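Local coordinates for Serine/threonine-protein phosphatase 2A regulatory subunit B'' subunit alpha (Homo sapiens, PDB 4I5J) that serves as a calcium-binding regulatory subunit of protein phosphatase 2A and might modulate the substrate selectivity, activity and localization of the catalytic enzyme, at residues Q66-T71 against G78-T83. Numbering follows the deposited sequence.
Sequences QRIFYT and GKITST
Ile80 lays its terminal methyl on the Phe69 ring: CD1 of Ile80 stands 3.6 Å from the centroid of that ring and only 6° off the normal, which meets the definition of a CH-pi contact over the face. One bond back, Ile80 CG1 lies over the same face toward its CD2-CE2 side, 3.7 Å from Phe69 CE2. Ile80 CD1 also lies 3.9 Å from Ile68 CG2, with the two isoleucine side chains crossing at about a right angle. The Gly78 carbonyl O approaches the ring obliquely, 3.6 Å from Phe69 CE2. The pair belongs to a helix-loop-helix of the EF-hand domain, in which the end of the incoming helix 54-72 packs against the loop leading into helix 82-86, which Thr81 N-caps through a bond from Glu84 N to its OG1. Phe69 CG is anti to the carbonyl carbon (chi1 -80°), a torsion that swings the ring from the helix toward the loop. Cutting Phe69 back to an alanine would probably leave Ile80 CD1 without the ring face it rests on and open a gap between helix and loop. Farther out, Phe33 meets the Phe69 ring at about 75°, backbone hydrogen bonds tie Ile80 to Leu28, consistent with the loop-to-loop pairing of paired EF-hands, and Asn73 OD1 accepts from Gly78 N.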
ATOM      1  N   GLN A  66       6.899  -6.883  -4.117  1.00 26.78           N
ATOM      2  CA  GLN A  66       5.664  -6.215  -3.711  1.00 28.32           C
ATOM      3  C   GLN A  66       5.805  -4.739  -3.995  1.00 29.95           C
ATOM      4  O   GLN A  66       4.880  -4.118  -4.509  1.00 29.59           O
ATOM      5  CB  GLN A  66       5.338  -6.432  -2.213  1.00 25.04           C
ATOM      6  CG  GLN A  66       5.021  -7.862  -1.849  1.00 28.74           C
ATOM      7  CD  GLN A  66       4.329  -8.590  -2.982  1.00 39.70           C
ATOM      8  OE1 GLN A  66       3.218  -8.238  -3.380  1.00 35.64           O
ATOM      9  NE2 GLN A  66       4.999  -9.592  -3.528  1.00 39.09           N
ATOM     10  N   ARG A  67       6.981  -4.187  -3.693  1.00 29.44           N
ATOM     11  CA  ARG A  67       7.225  -2.754  -3.893  1.00 33.59           C
ATOM     12  C   ARG A  67       7.187  -2.364  -5.366  1.00 28.61           C
ATOM     13  O   ARG A  67       6.714  -1.284  -5.716  1.00 26.35           O
ATOM     14  CB  ARG A  67       8.550  -2.313  -3.261  1.00 29.01           C
ATOM     15  CG  ARG A  67       8.542  -2.424  -1.724  1.00 34.33           C
ATOM     16  CD  ARG A  67       9.764  -1.749  -1.134  1.00 34.62           C
ATOM     17  NE  ARG A  67       9.738  -0.301  -1.356  1.00 40.37           N
ATOM     18  CZ  ARG A  67      10.760   0.514  -1.090  1.00 39.45           C
ATOM     19  NH1 ARG A  67      11.891   0.013  -0.618  1.00 33.43           N
ATOM     20  NH2 ARG A  67      10.658   1.821  -1.315  1.00 37.43           N
ATOM     21  N   ILE A  68       7.686  -3.238  -6.224  1.00 21.53           N
ATOM     22  CA  ILE A  68       7.633  -2.999  -7.664  1.00 20.60           C
ATOM     23  C   ILE A  68       6.154  -2.922  -8.066  1.00 29.33           C
ATOM     24  O   ILE A  68       5.707  -1.925  -8.643  1.00 31.48           O
ATOM     25  CB  ILE A  68       8.357  -4.133  -8.446  1.00 28.43           C
ATOM     26  CG1 ILE A  68       9.885  -3.979  -8.378  1.00 27.77           C
ATOM     27  CG2 ILE A  68       7.936  -4.128  -9.917  1.00 29.38           C
ATOM     28  CD1 ILE A  68      10.665  -5.277  -8.776  1.00 25.22           C
ATOM     29  N   PHE A  69       5.372  -3.939  -7.714  1.00 27.74           N
ATOM     30  CA  PHE A  69       3.961  -3.934  -8.095  1.00 27.89           C
ATOM     31  C   PHE A  69       3.183  -2.815  -7.461  1.00 34.40           C
ATOM     32  O   PHE A  69       2.289  -2.230  -8.093  1.00 34.07           O
ATOM     33  CB  PHE A  69       3.305  -5.294  -7.854  1.00 30.42           C
ATOM     34  CG  PHE A  69       3.607  -6.266  -8.941  1.00 34.19           C
ATOM     35  CD1 PHE A  69       4.896  -6.773  -9.088  1.00 28.14           C
ATOM     36  CD2 PHE A  69       2.654  -6.589  -9.883  1.00 30.64           C
ATOM     37  CE1 PHE A  69       5.197  -7.643 -10.125  1.00 29.17           C
ATOM     38  CE2 PHE A  69       2.956  -7.456 -10.918  1.00 30.20           C
ATOM     39  CZ  PHE A  69       4.235  -7.981 -11.028  1.00 34.21           C
ATOM     40  N   TYR A  70       3.522  -2.518  -6.213  1.00 31.96           N
ATOM     41  CA  TYR A  70       2.850  -1.450  -5.491  1.00 33.01           C
ATOM     42  C   TYR A  70       2.920  -0.141  -6.277  1.00 37.66           C
ATOM     43  O   TYR A  70       1.927   0.562  -6.430  1.00 33.49           O
ATOM     44  CB  TYR A  70       3.502  -1.265  -4.124  1.00 26.24           C
ATOM     45  CG  TYR A  70       2.798  -0.291  -3.219  1.00 20.34           C
ATOM     46  CD1 TYR A  70       1.893  -0.738  -2.269  1.00 25.70           C
ATOM     47  CD2 TYR A  70       3.029   1.070  -3.314  1.00 28.45           C
ATOM     48  CE1 TYR A  70       1.247   0.146  -1.427  1.00 24.57           C
ATOM     49  CE2 TYR A  70       2.381   1.976  -2.467  1.00 24.19           C
ATOM     50  CZ  TYR A  70       1.502   1.508  -1.535  1.00 25.86           C
ATOM     51  OH  TYR A  70       0.855   2.388  -0.693  1.00 31.47           O
ATOM     52  N   THR A  71       4.105   0.177  -6.779  1.00 30.59           N
ATOM     53  CA  THR A  71       4.338   1.438  -7.460  1.00 31.50           C
ATOM     54  C   THR A  71       4.040   1.364  -8.959  1.00 38.23           C
ATOM     55  O   THR A  71       3.508   2.301  -9.546  1.00 43.79           O
ATOM     56  CB  THR A  71       5.791   1.863  -7.249  1.00 34.84           C
ATOM     57  OG1 THR A  71       6.004   2.088  -5.856  1.00 40.29           O
ATOM     58  CG2 THR A  71       6.131   3.119  -8.017  1.00 37.30           C
ATOM     59  N   GLY A  78      -2.332  -7.196 -11.216  1.00 43.47           N
ATOM     60  CA  GLY A  78      -1.350  -8.238 -10.944  1.00 33.97           C
ATOM     61  C   GLY A  78      -0.524  -8.561 -12.178  1.00 39.36           C
ATOM     62  O   GLY A  78       0.284  -9.490 -12.175  1.00 43.48           O
ATOM     63  N   LYS A  79      -0.729  -7.784 -13.237  1.00 38.94           N
ATOM     64  CA  LYS A  79      -0.002  -7.967 -14.491  1.00 47.85           C
ATOM     65  C   LYS A  79       0.562  -6.621 -14.960  1.00 46.50           C
ATOM     66  O   LYS A  79      -0.187  -5.700 -15.306  1.00 44.09           O
ATOM     67  CB  LYS A  79      -0.913  -8.596 -15.565  1.00 50.38           C
ATOM     68  CG  LYS A  79      -1.500  -9.956 -15.146  1.00 56.56           C
ATOM     69  CD  LYS A  79      -2.228 -10.663 -16.281  1.00 67.59           C
ATOM     70  CE  LYS A  79      -2.747 -12.032 -15.838  1.00 73.64           C
ATOM     71  NZ  LYS A  79      -3.663 -12.687 -16.833  1.00 77.46           N
ATOM     72  N   ILE A  80       1.882  -6.497 -14.943  1.00 40.72           N
ATOM     73  CA  ILE A  80       2.509  -5.247 -15.347  1.00 39.43           C
ATOM     74  C   ILE A  80       2.618  -5.133 -16.875  1.00 39.70           C
ATOM     75  O   ILE A  80       3.085  -6.050 -17.549  1.00 41.00           O
ATOM     76  CB  ILE A  80       3.872  -5.058 -14.635  1.00 32.42           C
ATOM     77  CG1 ILE A  80       3.625  -4.649 -13.182  1.00 30.31           C
ATOM     78  CG2 ILE A  80       4.744  -4.013 -15.343  1.00 30.73           C
ATOM     79  CD1 ILE A  80       4.911  -4.513 -12.363  1.00 34.55           C
ATOM     80  N   THR A  81       2.163  -4.001 -17.406  1.00 41.58           N
ATOM     81  CA  THR A  81       2.199  -3.739 -18.842  1.00 40.40           C
ATOM     82  C   THR A  81       3.367  -2.814 -19.175  1.00 40.43           C
ATOM     83  O   THR A  81       3.987  -2.227 -18.284  1.00 38.94           O
ATOM     84  CB  THR A  81       0.924  -3.029 -19.304  1.00 39.18           C
ATOM     85  OG1 THR A  81       0.760  -1.826 -18.543  1.00 46.43           O
ATOM     86  CG2 THR A  81      -0.322  -3.918 -19.118  1.00 36.95           C
ATOM     87  N   SER A  82       3.663  -2.668 -20.460  1.00 37.65           N
ATOM     88  CA  SER A  82       4.734  -1.768 -20.870  1.00 43.34           C
ATOM     89  C   SER A  82       4.370  -0.325 -20.546  1.00 42.59           C
ATOM     90  O   SER A  82       5.250   0.486 -20.210  1.00 38.46           O
ATOM     91  CB  SER A  82       5.040  -1.916 -22.356  1.00 43.60           C
ATOM     92  OG  SER A  82       3.903  -1.554 -23.116  1.00 49.59           O
ATOM     93  N   THR A  83       3.077  -0.009 -20.639  1.00 38.47           N
ATOM     94  CA  THR A  83       2.584   1.334 -20.308  1.00 44.84           C
ATOM     95  C   THR A  83       2.898   1.652 -18.854  1.00 39.89           C
ATOM     96  O   THR A  83       3.397   2.737 -18.532  1.00 39.17           O
ATOM     97  CB  THR A  83       1.051   1.465 -20.511  1.00 50.95           C
ATOM     98  OG1 THR A  83       0.719   1.163 -21.867  1.00 53.42           O
ATOM     99  CG2 THR A  83       0.595   2.860 -20.217  1.00 46.66           C
TER